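Local coordinates for protein CurH (Lyngbya majuscula, PDB 3KG7) that probably dehydrates beta-hydroxyacyl intermediates to enoyl products, as the dehydratase domain of a polyketide synthase module in curacin biosynthesis, at residues R172-E186 with P241-R253. Residues are numbered along the deposited sequence; the frame is centred on the assembly and turned at random.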
loop_
_atom_site.group_PDB
_atom_site.type_symbol
_atom_site.label_atom_id
_atom_site.label_comp_id
_atom_site.label_asym_id
_atom_site.label_seq_id
_atom_site.Cartn_x
_atom_site.Cartn_y
_atom_site.Cartn_z
ATOM N N ARG C 172 -28.266 -2.112 26.887
ATOM C CA ARG C 172 -28.604 -2.527 28.243
ATOM C C ARG C 172 -30.044 -2.161 28.621
ATOM O O ARG C 172 -30.770 -2.982 29.189
ATOM C CB ARG C 172 -27.609 -1.943 29.252
ATOM C CG ARG C 172 -27.492 -2.761 30.533
ATOM C CD ARG C 172 -26.397 -2.248 31.469
ATOM N NE ARG C 172 -25.930 -3.308 32.367
ATOM C CZ ARG C 172 -26.511 -3.647 33.517
ATOM N NH1 ARG C 172 -27.593 -3.009 33.947
ATOM N NH2 ARG C 172 -26.004 -4.632 34.245
ATOM N N GLN C 173 -30.451 -0.933 28.302
ATOM C CA GLN C 173 -31.795 -0.452 28.631
ATOM C C GLN C 173 -32.284 0.574 27.610
ATOM O O GLN C 173 -31.491 1.337 27.056
ATOM C CB GLN C 173 -31.815 0.145 30.043
ATOM C CG GLN C 173 -33.196 0.227 30.688
ATOM C CD GLN C 173 -33.726 -1.122 31.141
ATOM O OE1 GLN C 173 -32.961 -1.998 31.548
ATOM N NE2 GLN C 173 -35.043 -1.294 31.076
ATOM N N ALA C 174 -33.589 0.586 27.366
ATOM C CA ALA C 174 -34.187 1.521 26.422
ATOM C C ALA C 174 -35.364 2.278 27.036
ATOM O O ALA C 174 -36.187 1.695 27.744
ATOM C CB ALA C 174 -34.620 0.789 25.168
ATOM N N TRP C 175 -35.430 3.581 26.771
ATOM C CA TRP C 175 -36.567 4.398 27.186
ATOM C C TRP C 175 -37.181 5.096 25.976
ATOM O O TRP C 175 -36.492 5.370 24.993
ATOM C CB TRP C 175 -36.142 5.436 28.225
ATOM C CG TRP C 175 -35.603 4.870 29.514
ATOM C CD1 TRP C 175 -36.310 4.612 30.654
ATOM C CD2 TRP C 175 -34.238 4.522 29.801
ATOM N NE1 TRP C 175 -35.476 4.116 31.629
ATOM C CE2 TRP C 175 -34.199 4.049 31.131
ATOM C CE3 TRP C 175 -33.047 4.564 29.063
ATOM C CZ2 TRP C 175 -33.014 3.616 31.739
ATOM C CZ3 TRP C 175 -31.869 4.133 29.672
ATOM C CH2 TRP C 175 -31.864 3.667 30.996
ATOM N N ILE C 176 -38.476 5.388 26.060
ATOM C CA ILE C 176 -39.199 6.044 24.971
ATOM C C ILE C 176 -40.198 7.101 25.467
ATOM O O ILE C 176 -40.924 6.884 26.440
ATOM C CB ILE C 176 -39.908 5.000 24.045
ATOM C CG1 ILE C 176 -40.329 5.628 22.711
ATOM C CG2 ILE C 176 -41.095 4.317 24.746
ATOM C CD1 ILE C 176 -39.212 5.698 21.703
ATOM N N GLY C 177 -40.201 8.248 24.798
ATOM C CA GLY C 177 -41.209 9.275 25.010
ATOM C C GLY C 177 -41.955 9.510 23.713
ATOM O O GLY C 177 -41.745 8.789 22.730
ATOM N N GLU C 178 -42.828 10.515 23.704
ATOM C CA GLU C 178 -43.545 10.875 22.486
ATOM C C GLU C 178 -42.652 11.651 21.519
ATOM O O GLU C 178 -42.770 11.503 20.298
ATOM C CB GLU C 178 -44.807 11.659 22.813
ATOM C CG GLU C 178 -45.874 10.813 23.474
ATOM C CD GLU C 178 -47.216 11.501 23.511
ATOM O OE1 GLU C 178 -47.251 12.745 23.399
ATOM O OE2 GLU C 178 -48.241 10.798 23.652
ATOM N N GLU C 179 -41.746 12.450 22.077
ATOM C CA GLU C 179 -40.853 13.286 21.282
ATOM C C GLU C 179 -39.385 12.849 21.333
ATOM O O GLU C 179 -38.618 13.148 20.415
ATOM C CB GLU C 179 -40.990 14.754 21.695
ATOM C CG GLU C 179 -42.354 15.348 21.365
ATOM C CD GLU C 179 -42.444 16.843 21.647
ATOM O OE1 GLU C 179 -43.360 17.257 22.392
ATOM O OE2 GLU C 179 -41.603 17.606 21.122
ATOM N N THR C 180 -38.998 12.145 22.398
ATOM C CA THR C 180 -37.595 11.758 22.609
ATOM C C THR C 180 -37.396 10.250 22.829
ATOM O O THR C 180 -38.348 9.529 23.144
ATOM C CB THR C 180 -36.951 12.536 23.798
ATOM O OG1 THR C 180 -37.711 12.322 24.994
ATOM C CG2 THR C 180 -36.882 14.033 23.508
ATOM N N SER C 181 -36.155 9.787 22.652
ATOM C CA SER C 181 -35.769 8.405 22.958
ATOM C C SER C 181 -34.388 8.353 23.600
ATOM O O SER C 181 -33.547 9.216 23.339
ATOM C CB SER C 181 -35.794 7.529 21.700
ATOM O OG SER C 181 -34.727 7.836 20.817
ATOM N N LEU C 182 -34.152 7.339 24.430
ATOM C CA LEU C 182 -32.844 7.155 25.071
ATOM C C LEU C 182 -32.422 5.687 25.179
ATOM O O LEU C 182 -33.201 4.844 25.633
ATOM C CB LEU C 182 -32.829 7.807 26.459
ATOM C CG LEU C 182 -31.502 7.858 27.232
ATOM C CD1 LEU C 182 -30.558 8.917 26.671
ATOM C CD2 LEU C 182 -31.763 8.107 28.711
ATOM N N LEU C 183 -31.186 5.401 24.773
ATOM C CA LEU C 183 -30.599 4.062 24.887
ATOM C C LEU C 183 -29.405 4.054 25.842
ATOM O O LEU C 183 -28.507 4.893 25.731
ATOM C CB LEU C 183 -30.137 3.547 23.516
ATOM C CG LEU C 183 -31.159 3.162 22.441
ATOM C CD1 LEU C 183 -30.494 2.998 21.082
ATOM C CD2 LEU C 183 -31.896 1.893 22.818
ATOM N N GLU C 184 -29.397 3.106 26.776
ATOM C CA GLU C 184 -28.227 2.870 27.621
ATOM C C GLU C 184 -27.376 1.778 26.979
ATOM O O GLU C 184 -27.841 0.650 26.791
ATOM C CB GLU C 184 -28.645 2.478 29.043
ATOM C CG GLU C 184 -27.482 2.269 30.014
ATOM C CD GLU C 184 -27.940 1.965 31.435
ATOM O OE1 GLU C 184 -28.671 2.794 32.022
ATOM O OE2 GLU C 184 -27.559 0.899 31.967
ATOM N N ILE C 185 -26.134 2.122 26.646
ATOM C CA ILE C 185 -25.275 1.247 25.853
ATOM C C ILE C 185 -24.005 0.860 26.607
ATOM O O ILE C 185 -23.350 1.715 27.206
ATOM C CB ILE C 185 -24.939 1.900 24.497
ATOM C CG1 ILE C 185 -26.210 2.016 23.651
ATOM C CG2 ILE C 185 -23.885 1.106 23.750
ATOM C CD1 ILE C 185 -26.147 3.098 22.595
ATOM N N GLU C 186 -23.679 -0.434 26.573
ATOM C CA GLU C 186 -22.483 -0.990 27.206
ATOM C C GLU C 186 -21.790 -1.971 26.252
ATOM O O GLU C 186 -22.373 -2.373 25.244
ATOM C CB GLU C 186 -22.846 -1.696 28.523
ATOM C CG GLU C 186 -23.637 -3.007 28.345
ATOM C CD GLU C 186 -23.709 -3.862 29.610
ATOM O OE1 GLU C 186 -22.795 -3.771 30.462
ATOM O OE2 GLU C 186 -24.683 -4.640 29.744
ATOM N N PRO C 241 -16.822 5.668 26.900
ATOM C CA PRO C 241 -16.653 5.009 28.186
ATOM C C PRO C 241 -17.301 3.625 28.149
ATOM O O PRO C 241 -17.984 3.291 27.170
ATOM C CB PRO C 241 -17.419 5.917 29.151
ATOM C CG PRO C 241 -17.738 7.155 28.380
ATOM C CD PRO C 241 -17.821 6.744 26.972
ATOM N N SER C 242 -17.093 2.834 29.201
ATOM C CA SER C 242 -17.622 1.466 29.272
ATOM C C SER C 242 -19.147 1.446 29.211
ATOM O O SER C 242 -19.749 0.467 28.761
ATOM C CB SER C 242 -17.127 0.771 30.542
ATOM O OG SER C 242 -17.334 1.593 31.680
ATOM N N ARG C 243 -19.751 2.544 29.659
ATOM C CA ARG C 243 -21.196 2.735 29.624
ATOM C C ARG C 243 -21.536 4.183 29.244
ATOM O O ARG C 243 -20.984 5.129 29.810
ATOM C CB ARG C 243 -21.790 2.361 30.989
ATOM C CG ARG C 243 -23.224 2.807 31.230
ATOM C CD ARG C 243 -23.661 2.510 32.655
ATOM N NE ARG C 243 -23.854 1.076 32.871
ATOM C CZ ARG C 243 -24.408 0.545 33.958
ATOM N NH1 ARG C 243 -24.832 1.322 34.947
ATOM N NH2 ARG C 243 -24.544 -0.772 34.053
ATOM N N PHE C 244 -22.439 4.338 28.278
ATOM C CA PHE C 244 -22.873 5.656 27.803
ATOM C C PHE C 244 -24.292 5.597 27.243
ATOM O O PHE C 244 -24.923 4.537 27.245
ATOM C CB PHE C 244 -21.909 6.203 26.749
ATOM C CG PHE C 244 -21.838 5.373 25.494
ATOM C CD1 PHE C 244 -22.565 5.735 24.365
ATOM C CD2 PHE C 244 -21.031 4.233 25.435
ATOM C CE1 PHE C 244 -22.499 4.969 23.194
ATOM C CE2 PHE C 244 -20.960 3.465 24.269
ATOM C CZ PHE C 244 -21.696 3.838 23.148
ATOM N N TYR C 245 -24.780 6.733 26.752
ATOM C CA TYR C 245 -26.161 6.854 26.295
ATOM C C TYR C 245 -26.277 7.387 24.864
ATOM O O TYR C 245 -25.415 8.138 24.392
ATOM C CB TYR C 245 -26.957 7.747 27.260
ATOM C CG TYR C 245 -27.005 7.227 28.685
ATOM C CD1 TYR C 245 -28.026 6.371 29.102
ATOM C CD2 TYR C 245 -26.029 7.593 29.619
ATOM C CE1 TYR C 245 -28.074 5.888 30.402
ATOM C CE2 TYR C 245 -26.068 7.114 30.927
ATOM C CZ TYR C 245 -27.093 6.261 31.307
ATOM O OH TYR C 245 -27.144 5.784 32.594
ATOM N N ALA C 246 -27.344 6.986 24.180
ATOM C CA ALA C 246 -27.686 7.541 22.875
ATOM C C ALA C 246 -29.029 8.239 23.003
ATOM O O ALA C 246 -30.020 7.619 23.395
ATOM C CB ALA C 246 -27.739 6.451 21.822
ATOM N N TYR C 247 -29.055 9.526 22.666
ATOM C CA TYR C 247 -30.197 10.395 22.930
ATOM C C TYR C 247 -30.728 10.996 21.627
ATOM O O TYR C 247 -29.990 11.650 20.893
ATOM C CB TYR C 247 -29.748 11.490 23.914
ATOM C CG TYR C 247 -30.826 12.392 24.467
ATOM C CD1 TYR C 247 -32.015 11.871 24.983
ATOM C CD2 TYR C 247 -30.640 13.776 24.514
ATOM C CE1 TYR C 247 -33.004 12.707 25.504
ATOM C CE2 TYR C 247 -31.627 14.625 25.042
ATOM C CZ TYR C 247 -32.800 14.079 25.529
ATOM O OH TYR C 247 -33.775 14.897 26.040
ATOM N N VAL C 248 -32.001 10.753 21.331
ATOM C CA VAL C 248 -32.642 11.325 20.143
ATOM C C VAL C 248 -33.698 12.336 20.589
ATOM O O VAL C 248 -34.610 11.995 21.342
ATOM C CB VAL C 248 -33.255 10.228 19.227
ATOM C CG1 VAL C 248 -33.876 10.839 17.971
ATOM C CG2 VAL C 248 -32.200 9.202 18.849
ATOM N N GLU C 249 -33.562 13.577 20.124
ATOM C CA GLU C 249 -34.385 14.691 20.613
ATOM C C GLU C 249 -35.671 14.928 19.819
ATOM O O GLU C 249 -36.644 15.445 20.367
ATOM C CB GLU C 249 -33.559 15.979 20.689
ATOM C CG GLU C 249 -32.554 15.991 21.834
ATOM C CD GLU C 249 -31.416 16.981 21.624
ATOM O OE1 GLU C 249 -31.678 18.200 21.536
ATOM O OE2 GLU C 249 -30.249 16.541 21.560
ATOM N N GLU C 250 -35.677 14.566 18.538
ATOM C CA GLU C 250 -36.888 14.694 17.715
ATOM C C GLU C 250 -37.151 13.455 16.851
ATOM O O GLU C 250 -36.207 12.751 16.485
ATOM C CB GLU C 250 -36.891 15.995 16.888
ATOM C CG GLU C 250 -35.589 16.352 16.180
ATOM C CD GLU C 250 -35.663 17.702 15.475
ATOM O OE1 GLU C 250 -36.464 17.845 14.527
ATOM O OE2 GLU C 250 -34.912 18.621 15.861
ATOM N N PRO C 251 -38.441 13.165 16.557
ATOM C CA PRO C 251 -38.802 12.030 15.698
ATOM C C PRO C 251 -38.167 12.101 14.308
ATOM O O PRO C 251 -37.840 13.188 13.825
ATOM C CB PRO C 251 -40.328 12.134 15.600
ATOM C CG PRO C 251 -40.731 12.865 16.833
ATOM C CD PRO C 251 -39.643 13.866 17.052
ATOM N N SER C 252 -37.998 10.939 13.686
ATOM C CA SER C 252 -37.336 10.832 12.385
ATOM C C SER C 252 -38.079 11.591 11.288
ATOM O O SER C 252 -39.302 11.514 11.187
ATOM C CB SER C 252 -37.160 9.361 11.989
ATOM O OG SER C 252 -38.381 8.651 12.085
ATOM N N ARG C 253 -37.326 12.332 10.481
ATOM C CA ARG C 253 -37.880 13.024 9.324
ATOM C C ARG C 253 -38.017 12.065 8.150
ATOM O O ARG C 253 -37.076 11.358 7.792
ATOM C CB ARG C 253 -37.032 14.240 8.942
ATOM C CG ARG C 253 -37.063 15.373 9.981
ATOM C CD ARG C 253 -36.201 16.577 9.581
ATOM N NE ARG C 253 -34.953 16.183 8.931
ATOM C CZ ARG C 253 -33.895 15.687 9.564
ATOM N NH1 ARG C 253 -33.916 15.513 10.880
ATOM N NH2 ARG C 253 -32.811 15.357 8.875
#
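S181, L183 and I185 pair with V248, A246 and F244 through six backbone hydrogen bonds, two to each antiparallel hydrogen-bonded pair. Strands 181-186 and 243-248 run at 160° to each other, 4.6 Å apart at their axes.

On one face, I185 CB sits over the F244 ring, a CH-pi contact 4.2 Å from CB to the ring centroid, while CD1 of I185 reaches A246 CB at 3.8 Å. L204 of helix 202-207 touches both I185 and F244. On the other face L182, with CG anti to its backbone N (chi1 -173°), brings CD1 between Y245 CB and Y247 CD1, 3.8 and 3.7 Å away. Y245 lies alongside E184, ring and carboxylate planes nearly perpendicular (89°), and W175 CZ3 meets the edge of its ring. With an alanine in place of Y245, E184 and W175 would probably lose the ring packed beside them, and I138 of helix 138-144 a packing partner.

Opposite charges meet at the R243 end. E184 OE2 lies 3.7 Å from R243 CZ, over the centre of the guanidinium face, making a long salt bridge by charge alone. R172, salt-bridged to E186 through a weak, bent NE-H bond to OE2, stands close to R243; the two carboxylates probably offset the crowding of like charges.

Doubling back through 177-180, strands 171-176 and 181-186 form a beta hairpin, with a classic bulge where R172 and Q173 face E184. Strand 243-255 joins this hairpin to strand 260-268, continuing the antiparallel sheet of a hotdog unit in the dehydratase's double hotdog fold.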